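PDB 1R9D: glycerol dehydratase from Clostridium butyricum, which probably catalyses the dehydration of glycerol without coenzyme B12, through a radical carried by a glycine of its own chain. Local coordinates for residues L34-F39 against L119-E124; G74-E79 against I274-N279; E133-Y138 against N156-G161. One frame throughout, in Å; residues are numbered along the deposited sequence.

Interaction 1: L34-F39 against L119-E124; sequences LITESF and LKDVFE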
loop_
_atom_site.group_PDB
_atom_site.type_symbol
_atom_site.label_atom_id
_atom_site.label_comp_id
_atom_site.label_asym_id
_atom_site.label_seq_id
_atom_site.Cartn_x
_atom_site.Cartn_y
_atom_site.Cartn_z
ATOM N N LEU A 34 2.990 -21.687 -12.390
ATOM C CA LEU A 34 2.529 -21.844 -11.017
ATOM C C LEU A 34 2.242 -20.543 -10.267
ATOM O O LEU A 34 1.229 -20.439 -9.575
ATOM C CB LEU A 34 3.530 -22.687 -10.228
ATOM C CG LEU A 34 3.625 -24.157 -10.649
ATOM C CD1 LEU A 34 4.718 -24.847 -9.862
ATOM C CD2 LEU A 34 2.284 -24.850 -10.409
ATOM N N ILE A 35 3.117 -19.548 -10.389
ATOM C CA ILE A 35 2.875 -18.290 -9.688
ATOM C C ILE A 35 1.664 -17.583 -10.297
ATOM O O ILE A 35 0.909 -16.913 -9.592
ATOM C CB ILE A 35 4.123 -17.356 -9.724
ATOM C CG1 ILE A 35 3.924 -16.199 -8.738
ATOM C CG2 ILE A 35 4.350 -16.823 -11.132
ATOM C CD1 ILE A 35 5.170 -15.367 -8.493
ATOM N N THR A 36 1.469 -17.750 -11.604
ATOM C CA THR A 36 0.339 -17.137 -12.300
ATOM C C THR A 36 -0.962 -17.761 -11.793
ATOM O O THR A 36 -1.949 -17.067 -11.546
ATOM C CB THR A 36 0.445 -17.353 -13.831
ATOM O OG1 THR A 36 1.626 -16.701 -14.326
ATOM C CG2 THR A 36 -0.773 -16.788 -14.547
ATOM N N GLU A 37 -0.947 -19.080 -11.635
ATOM C CA GLU A 37 -2.112 -19.807 -11.148
ATOM C C GLU A 37 -2.459 -19.378 -9.721
ATOM O O GLU A 37 -3.628 -19.180 -9.392
ATOM C CB GLU A 37 -1.836 -21.314 -11.201
ATOM C CG GLU A 37 -2.790 -22.170 -10.385
ATOM C CD GLU A 37 -2.623 -23.656 -10.661
ATOM O OE1 GLU A 37 -1.467 -24.138 -10.690
ATOM O OE2 GLU A 37 -3.652 -24.344 -10.842
ATOM N N SER A 38 -1.439 -19.228 -8.880
ATOM C CA SER A 38 -1.659 -18.824 -7.496
ATOM C C SER A 38 -2.228 -17.412 -7.399
ATOM O O SER A 38 -3.224 -17.191 -6.714
ATOM C CB SER A 38 -0.356 -18.912 -6.698
ATOM O OG SER A 38 -0.571 -18.572 -5.336
ATOM N N PHE A 39 -1.605 -16.458 -8.086
ATOM C CA PHE A 39 -2.083 -15.077 -8.044
ATOM C C PHE A 39 -3.531 -14.922 -8.513
ATOM O O PHE A 39 -4.267 -14.069 -8.015
ATOM C CB PHE A 39 -1.169 -14.165 -8.867
ATOM C CG PHE A 39 -0.100 -13.482 -8.054
ATOM C CD1 PHE A 39 0.860 -14.225 -7.377
ATOM C CD2 PHE A 39 -0.073 -12.093 -7.946
ATOM C CE1 PHE A 39 1.838 -13.594 -6.597
ATOM C CE2 PHE A 39 0.895 -11.452 -7.172
ATOM C CZ PHE A 39 1.850 -12.205 -6.496
ATOM N N LEU A 119 3.719 -19.818 -22.047
ATOM C CA LEU A 119 4.000 -18.488 -21.519
ATOM C C LEU A 119 3.008 -17.441 -22.017
ATOM O O LEU A 119 2.879 -16.376 -21.422
ATOM C CB LEU A 119 5.426 -18.056 -21.878
ATOM C CG LEU A 119 6.551 -18.798 -21.159
ATOM C CD1 LEU A 119 7.893 -18.317 -21.690
ATOM C CD2 LEU A 119 6.453 -18.551 -19.657
ATOM N N LYS A 120 2.300 -17.737 -23.106
ATOM C CA LYS A 120 1.335 -16.783 -23.642
ATOM C C LYS A 120 0.365 -16.287 -22.571
ATOM O O LYS A 120 0.152 -15.082 -22.430
ATOM C CB LYS A 120 0.548 -17.404 -24.799
ATOM C CG LYS A 120 1.372 -17.636 -26.052
ATOM C CD LYS A 120 0.547 -18.321 -27.134
ATOM C CE LYS A 120 1.369 -18.537 -28.398
ATOM N NZ LYS A 120 0.593 -19.240 -29.460
ATOM N N ASP A 121 -0.220 -17.213 -21.816
ATOM C CA ASP A 121 -1.162 -16.838 -20.765
ATOM C C ASP A 121 -0.473 -16.041 -19.657
ATOM O O ASP A 121 -1.084 -15.174 -19.029
ATOM C CB ASP A 121 -1.810 -18.080 -20.154
ATOM C CG ASP A 121 -2.879 -17.729 -19.137
ATOM O OD1 ASP A 121 -3.909 -17.148 -19.537
ATOM O OD2 ASP A 121 -2.690 -18.026 -17.939
ATOM N N VAL A 122 0.797 -16.349 -19.411
ATOM C CA VAL A 122 1.559 -15.655 -18.381
ATOM C C VAL A 122 1.680 -14.177 -18.747
ATOM O O VAL A 122 1.385 -13.304 -17.933
ATOM C CB VAL A 122 2.971 -16.269 -18.227
ATOM C CG1 VAL A 122 3.766 -15.498 -17.180
ATOM C CG2 VAL A 122 2.857 -17.730 -17.823
ATOM N N PHE A 123 2.103 -13.905 -19.980
ATOM C CA PHE A 123 2.245 -12.534 -20.460
ATOM C C PHE A 123 0.908 -11.803 -20.369
ATOM O O PHE A 123 0.856 -10.624 -20.024
ATOM C CB PHE A 123 2.720 -12.518 -21.918
ATOM C CG PHE A 123 4.061 -13.166 -22.134
ATOM C CD1 PHE A 123 4.280 -13.976 -23.244
ATOM C CD2 PHE A 123 5.108 -12.959 -21.240
ATOM C CE1 PHE A 123 5.521 -14.574 -23.462
ATOM C CE2 PHE A 123 6.355 -13.551 -21.449
ATOM C CZ PHE A 123 6.561 -14.360 -22.562
ATOM N N GLU A 124 -0.172 -12.513 -20.684
ATOM C CA GLU A 124 -1.502 -11.916 -20.643
ATOM C C GLU A 124 -1.940 -11.542 -19.230
ATOM O O GLU A 124 -2.430 -10.439 -19.001
ATOM C CB GLU A 124 -2.529 -12.871 -21.259
ATOM C CG GLU A 124 -3.917 -12.273 -21.401
ATOM C CD GLU A 124 -4.921 -13.265 -21.965
ATOM O OE1 GLU A 124 -4.643 -13.852 -23.036
ATOM O OE2 GLU A 124 -5.988 -13.455 -21.339
#
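Two helices pack side by side where T36 on helix 30-40 meets V122 and D121 on helix 113-125, in the peripheral helical part of the pyruvate formate lyase-like fold. The backbones come nearest at T36 and V122, whose CA atoms lie 6.4 Å apart, an approach that suits two small branched side chains. T36 turns its CB toward the opposing helix and sets its hydroxyl across the fork of the valine: OG1 is 3.8 Å from both V122 CG1 and V122 CG2. Valine has no polar side-chain atom to offer, so this is a van der Waals contact; the hydroxyl finds its hydrogen-bond partners in A32 and W126. With OG1 beside its own backbone N (chi1 -63°), T36 reaches back one turn to bond the carbonyl O of A32, and W126 NE1 hydrogen-bonds T36 OG1 as well. Threonine therefore suits a buried position, its hydroxyl satisfied close to home and its methyl available for packing. That methyl, CG2, lies 4.1 Å from D121 OD2. D121 points its CB toward helix 30-40, and with CG anti to the backbone N (chi1 -175°) its OD2 comes beside the threonine methyl. The same OD2 makes a salt bridge with K40, the last residue of helix 30-40, a use for which an acid is well suited at this partly exposed position. V122 also touches I33 and P87, apolar partners that suit its compact branched side chain. The arrangement is close helix-helix packing, from the helical surroundings of the barrel that characterises glycyl radical enzymes.

Interaction 2: G74-E79 against I274-N279; sequences GSLTKE and INIESN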
loop_
_atom_site.group_PDB
_atom_site.type_symbol
_atom_site.label_atom_id
_atom_site.label_comp_id
_atom_site.label_asym_id
_atom_site.label_seq_id
_atom_site.Cartn_x
_atom_site.Cartn_y
_atom_site.Cartn_z
ATOM N N GLY A 74 18.770 -30.925 -4.488
ATOM C CA GLY A 74 17.975 -29.715 -4.586
ATOM C C GLY A 74 18.304 -29.026 -5.895
ATOM O O GLY A 74 19.349 -28.381 -6.014
ATOM N N SER A 75 17.428 -29.177 -6.883
ATOM C CA SER A 75 17.628 -28.580 -8.197
ATOM C C SER A 75 16.449 -27.690 -8.549
ATOM O O SER A 75 15.292 -28.105 -8.429
ATOM C CB SER A 75 17.778 -29.671 -9.265
ATOM O OG SER A 75 18.923 -30.468 -9.023
ATOM N N LEU A 76 16.750 -26.477 -9.005
ATOM C CA LEU A 76 15.725 -25.505 -9.360
ATOM C C LEU A 76 15.148 -25.692 -10.756
ATOM O O LEU A 76 14.065 -25.188 -11.055
ATOM C CB LEU A 76 16.285 -24.085 -9.236
ATOM C CG LEU A 76 16.921 -23.701 -7.896
ATOM C CD1 LEU A 76 17.181 -22.202 -7.881
ATOM C CD2 LEU A 76 16.003 -24.081 -6.747
ATOM N N THR A 77 15.880 -26.398 -11.614
ATOM C CA THR A 77 15.437 -26.649 -12.980
ATOM C C THR A 77 15.751 -28.092 -13.358
ATOM O O THR A 77 16.676 -28.695 -12.813
ATOM C CB THR A 77 16.135 -25.701 -13.992
ATOM O OG1 THR A 77 17.560 -25.780 -13.831
ATOM C CG2 THR A 77 15.678 -24.265 -13.783
ATOM N N LYS A 78 14.970 -28.644 -14.282
ATOM C CA LYS A 78 15.169 -30.014 -14.737
ATOM C C LYS A 78 16.515 -30.140 -15.452
ATOM O O LYS A 78 17.281 -31.072 -15.191
ATOM C CB LYS A 78 14.018 -30.421 -15.663
ATOM C CG LYS A 78 12.661 -30.405 -14.967
ATOM C CD LYS A 78 11.507 -30.652 -15.931
ATOM C CE LYS A 78 11.373 -29.522 -16.947
ATOM N NZ LYS A 78 10.190 -29.702 -17.844
ATOM N N GLU A 79 16.794 -29.204 -16.354
ATOM C CA GLU A 79 18.064 -29.178 -17.087
ATOM C C GLU A 79 19.054 -28.423 -16.195
ATOM O O GLU A 79 18.700 -27.411 -15.595
ATOM C CB GLU A 79 17.888 -28.430 -18.414
ATOM C CG GLU A 79 19.161 -28.238 -19.257
ATOM C CD GLU A 79 19.660 -29.521 -19.912
ATOM O OE1 GLU A 79 18.860 -30.468 -20.062
ATOM O OE2 GLU A 79 20.851 -29.575 -20.297
ATOM N N ILE A 274 15.662 -19.533 -1.512
ATOM C CA ILE A 274 15.723 -18.083 -1.676
ATOM C C ILE A 274 15.617 -17.778 -3.170
ATOM O O ILE A 274 14.911 -16.852 -3.584
ATOM C CB ILE A 274 17.054 -17.505 -1.142
ATOM C CG1 ILE A 274 17.073 -17.565 0.386
ATOM C CG2 ILE A 274 17.229 -16.071 -1.622
ATOM C CD1 ILE A 274 18.368 -17.098 1.016
ATOM N N ASN A 275 16.314 -18.586 -3.967
ATOM C CA ASN A 275 16.353 -18.452 -5.420
ATOM C C ASN A 275 15.070 -18.879 -6.136
ATOM O O ASN A 275 14.956 -18.743 -7.358
ATOM C CB ASN A 275 17.551 -19.241 -5.968
ATOM C CG ASN A 275 18.870 -18.509 -5.772
ATOM O OD1 ASN A 275 19.258 -17.691 -6.601
ATOM N ND2 ASN A 275 19.554 -18.789 -4.667
ATOM N N ILE A 276 14.112 -19.410 -5.380
ATOM C CA ILE A 276 12.829 -19.812 -5.948
ATOM C C ILE A 276 11.832 -18.681 -5.677
ATOM O O ILE A 276 10.989 -18.362 -6.508
ATOM C CB ILE A 276 12.316 -21.129 -5.318
ATOM C CG1 ILE A 276 13.285 -22.266 -5.652
ATOM C CG2 ILE A 276 10.917 -21.449 -5.842
ATOM C CD1 ILE A 276 12.882 -23.619 -5.080
ATOM N N GLU A 277 11.953 -18.057 -4.511
ATOM C CA GLU A 277 11.066 -16.956 -4.159
ATOM C C GLU A 277 11.309 -15.748 -5.060
ATOM O O GLU A 277 10.367 -15.090 -5.501
ATOM C CB GLU A 277 11.268 -16.553 -2.692
ATOM C CG GLU A 277 10.444 -15.340 -2.277
ATOM C CD GLU A 277 10.574 -15.015 -0.795
ATOM O OE1 GLU A 277 11.714 -14.814 -0.324
ATOM O OE2 GLU A 277 9.531 -14.956 -0.103
ATOM N N SER A 278 12.578 -15.461 -5.339
ATOM C CA SER A 278 12.929 -14.318 -6.176
ATOM C C SER A 278 14.200 -14.610 -6.959
ATOM O O SER A 278 14.992 -15.458 -6.558
ATOM C CB SER A 278 13.144 -13.076 -5.299
ATOM O OG SER A 278 13.615 -11.980 -6.068
ATOM N N ASN A 279 14.395 -13.903 -8.068
ATOM C CA ASN A 279 15.588 -14.116 -8.878
ATOM C C ASN A 279 16.622 -13.004 -8.741
ATOM O O ASN A 279 17.472 -12.832 -9.607
ATOM C CB ASN A 279 15.223 -14.325 -10.357
ATOM C CG ASN A 279 14.706 -13.074 -11.030
ATOM O OD1 ASN A 279 14.294 -12.116 -10.376
ATOM N ND2 ASN A 279 14.712 -13.082 -12.362
#
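L76 reaches from an irregular loop onto the last turn of helix 260-277, where N275 and I276 receive it. Its CB points toward the helix; chi1 of -54° sets CG beside the backbone N, and from CG the two methyls reach N275 and I276. CB and CG serve as the stem; the touching is done by the two methyls, which divide the helix surface between them. CD1, the branch that prolongs the chain (chi2 -170°), comes to 3.5 Å from N275 CB and lies 4.1 Å from the carbonyl N275 O. CD2 goes to the isoleucine: it is 3.4 Å from I276 CG1, tighter than usual for two carbons, and 3.6 Å from I276 CD1. Leucine suits the place because its fork can press on two consecutive residues of a helix at once. The loop and helix both belong to the pyruvate formate lyase-like part of the chain, and the contact fastens the long connection between helices 47-61 and 92-97 to the C-terminal end of helix 260-277; the side chain of N275 is about 12 Å from the bound glycerol, so the contact does not itself touch the ligand. Of the asparagine side chain, CB is the atom that meets the leucine, the two crossing at about a right angle, while its amide turns to its own helix, where ND2 bonds H271 O. I276 rests also on I58 and L59 of helix 47-61, where a branched apolar residue fits. G74 adopts backbone angles that would bring a CB into collision with the carbonyl O of the residue before, which suits glycine; the loop is held by G74 O accepting a bond from W268 NE1 and by T77 OG1 donating to E79 O at 2.7 Å.

Interaction 3: E133-Y138 against N156-G161; sequences ELATSY and NYYYNG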
loop_
_atom_site.group_PDB
_atom_site.type_symbol
_atom_site.label_atom_id
_atom_site.label_comp_id
_atom_site.label_asym_id
_atom_site.label_seq_id
_atom_site.Cartn_x
_atom_site.Cartn_y
_atom_site.Cartn_z
ATOM N N GLU A 133 6.319 -2.178 -13.958
ATOM C CA GLU A 133 5.305 -1.258 -14.457
ATOM C C GLU A 133 4.886 -0.224 -13.410
ATOM O O GLU A 133 4.666 0.941 -13.736
ATOM C CB GLU A 133 4.112 -2.064 -14.992
ATOM C CG GLU A 133 4.549 -2.934 -16.178
ATOM C CD GLU A 133 3.550 -4.007 -16.569
ATOM O OE1 GLU A 133 2.841 -3.820 -17.584
ATOM O OE2 GLU A 133 3.482 -5.039 -15.863
ATOM N N LEU A 134 4.801 -0.637 -12.148
ATOM C CA LEU A 134 4.439 0.300 -11.086
ATOM C C LEU A 134 5.590 1.291 -10.861
ATOM O O LEU A 134 5.361 2.475 -10.631
ATOM C CB LEU A 134 4.137 -0.456 -9.791
ATOM C CG LEU A 134 3.804 0.402 -8.566
ATOM C CD1 LEU A 134 2.567 1.241 -8.839
ATOM C CD2 LEU A 134 3.585 -0.500 -7.364
ATOM N N ALA A 135 6.826 0.799 -10.937
ATOM C CA ALA A 135 8.004 1.650 -10.746
ATOM C C ALA A 135 7.989 2.806 -11.738
ATOM O O ALA A 135 8.240 3.955 -11.370
ATOM C CB ALA A 135 9.281 0.833 -10.917
ATOM N N THR A 136 7.698 2.502 -13.000
ATOM C CA THR A 136 7.641 3.538 -14.026
ATOM C C THR A 136 6.531 4.548 -13.732
ATOM O O THR A 136 6.703 5.755 -13.934
ATOM C CB THR A 136 7.417 2.916 -15.426
ATOM O OG1 THR A 136 8.598 2.206 -15.817
ATOM C CG2 THR A 136 7.117 3.992 -16.457
ATOM N N SER A 137 5.395 4.063 -13.243
ATOM C CA SER A 137 4.284 4.952 -12.925
ATOM C C SER A 137 4.643 5.940 -11.816
ATOM O O SER A 137 4.124 7.055 -11.787
ATOM C CB SER A 137 3.054 4.140 -12.507
ATOM O OG SER A 137 2.596 3.330 -13.577
ATOM N N TYR A 138 5.521 5.533 -10.901
ATOM C CA TYR A 138 5.929 6.412 -9.804
ATOM C C TYR A 138 6.951 7.468 -10.236
ATOM O O TYR A 138 7.083 8.508 -9.592
ATOM C CB TYR A 138 6.500 5.595 -8.641
ATOM C CG TYR A 138 5.465 5.148 -7.630
ATOM C CD1 TYR A 138 5.272 3.795 -7.348
ATOM C CD2 TYR A 138 4.676 6.080 -6.956
ATOM C CE1 TYR A 138 4.314 3.384 -6.418
ATOM C CE2 TYR A 138 3.718 5.678 -6.027
ATOM C CZ TYR A 138 3.543 4.330 -5.766
ATOM O OH TYR A 138 2.582 3.931 -4.863
ATOM N N ASN A 156 18.731 -3.253 -13.322
ATOM C CA ASN A 156 18.883 -4.413 -12.449
ATOM C C ASN A 156 17.659 -4.773 -11.598
ATOM O O ASN A 156 17.120 -5.874 -11.735
ATOM C CB ASN A 156 20.123 -4.254 -11.558
ATOM C CG ASN A 156 20.612 -5.579 -10.997
ATOM O OD1 ASN A 156 20.225 -6.652 -11.477
ATOM N ND2 ASN A 156 21.474 -5.519 -9.987
ATOM N N TYR A 157 17.214 -3.859 -10.740
ATOM C CA TYR A 157 16.064 -4.126 -9.869
ATOM C C TYR A 157 14.730 -3.779 -10.535
ATOM O O TYR A 157 13.651 -3.994 -9.964
ATOM C CB TYR A 157 16.220 -3.347 -8.556
ATOM C CG TYR A 157 17.475 -3.686 -7.768
ATOM C CD1 TYR A 157 17.984 -2.793 -6.825
ATOM C CD2 TYR A 157 18.154 -4.893 -7.962
ATOM C CE1 TYR A 157 19.134 -3.085 -6.099
ATOM C CE2 TYR A 157 19.313 -5.196 -7.234
ATOM C CZ TYR A 157 19.794 -4.282 -6.304
ATOM O OH TYR A 157 20.932 -4.550 -5.574
ATOM N N TYR A 158 14.816 -3.248 -11.747
ATOM C CA TYR A 158 13.643 -2.872 -12.519
ATOM C C TYR A 158 13.072 -4.098 -13.230
ATOM O O TYR A 158 11.877 -4.372 -13.149
ATOM C CB TYR A 158 14.020 -1.811 -13.559
ATOM C CG TYR A 158 12.866 -1.328 -14.412
ATOM C CD1 TYR A 158 11.979 -0.358 -13.943
ATOM C CD2 TYR A 158 12.656 -1.851 -15.690
ATOM C CE1 TYR A 158 10.910 0.081 -14.730
ATOM C CE2 TYR A 158 11.590 -1.419 -16.483
ATOM C CZ TYR A 158 10.722 -0.454 -15.994
ATOM O OH TYR A 158 9.657 -0.028 -16.760
ATOM N N TYR A 159 13.939 -4.839 -13.916
ATOM C CA TYR A 159 13.510 -6.020 -14.663
ATOM C C TYR A 159 13.411 -7.302 -13.860
ATOM O O TYR A 159 12.646 -8.204 -14.216
ATOM C CB TYR A 159 14.448 -6.270 -15.847
ATOM C CG TYR A 159 14.376 -5.219 -16.923
ATOM C CD1 TYR A 159 15.438 -4.339 -17.136
ATOM C CD2 TYR A 159 13.244 -5.096 -17.731
ATOM C CE1 TYR A 159 15.375 -3.366 -18.122
ATOM C CE2 TYR A 159 13.171 -4.129 -18.718
ATOM C CZ TYR A 159 14.239 -3.267 -18.911
ATOM O OH TYR A 159 14.177 -2.312 -19.900
ATOM N N ASN A 160 14.184 -7.398 -12.786
ATOM C CA ASN A 160 14.174 -8.606 -11.976
ATOM C C ASN A 160 14.222 -8.345 -10.476
ATOM O O ASN A 160 14.120 -7.198 -10.030
ATOM C CB ASN A 160 15.337 -9.504 -12.407
ATOM C CG ASN A 160 15.177 -10.013 -13.831
ATOM O OD1 ASN A 160 14.407 -10.944 -14.085
ATOM N ND2 ASN A 160 15.885 -9.389 -14.770
ATOM N N GLY A 161 14.377 -9.419 -9.708
ATOM C CA GLY A 161 14.414 -9.310 -8.261
ATOM C C GLY A 161 15.598 -8.531 -7.723
ATOM O O GLY A 161 16.531 -8.208 -8.459
#
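Y158 reaches from short helix 155-159 to helix 131-138, where T136 and A135 receive it: a helix-helix contact in the pyruvate formate lyase-like fold, made largely by one tyrosine. With CG anti to the backbone N (chi1 -179°), the ring extends across to the other helix; Y158 CA and A135 CA, the nearest such pair, are 7.4 Å apart. Tyrosine is long enough to carry a hydroxyl to the other helix, and threonine presents one close to its backbone to meet it. The two form a short hydrogen bond, T136 OG1 to Y158 OH 2.6 Å, in which either may be the donor. OG1 lies near the ring plane, at its edge, and is 3.3 Å from Y158 CE1. A135 supplies the apolar part, its CB 4.2 Å from Y158 CE1. Alanine's small side chain suits a position that touches I509 of helix 484-516 as well. Helix 131-138 further meets the second subunit, where S137 OG bonds the carbonyl of G44 of that chain. The tyrosine also packs on its own neighbour: Y158 CD2 sits 3.7 Å above the Y159 ring, over its centre.

In the fold
The three contacts interleave along the chain: interaction 2 opens at 74-79, between the two segments of interaction 1, and closes at 274-279, so that interaction 3 is nested inside its loop. The centre of interaction 1 lies about 17 Å from that of interaction 2 and 19 Å from that of interaction 3, without touching either; helix 113-125 is followed directly by helix 131-138. Interactions 2 and 3 have centres 22 Å apart yet join where N279 probably hydrogen-bonds N160 and G161. Interaction 1 lies furthest from the chain's centre; the junction of interactions 2 and 3 ties the ends of helices 260-277 and 155-159, more than 100 residues apart in sequence, within the same pyruvate formate lyase-like region.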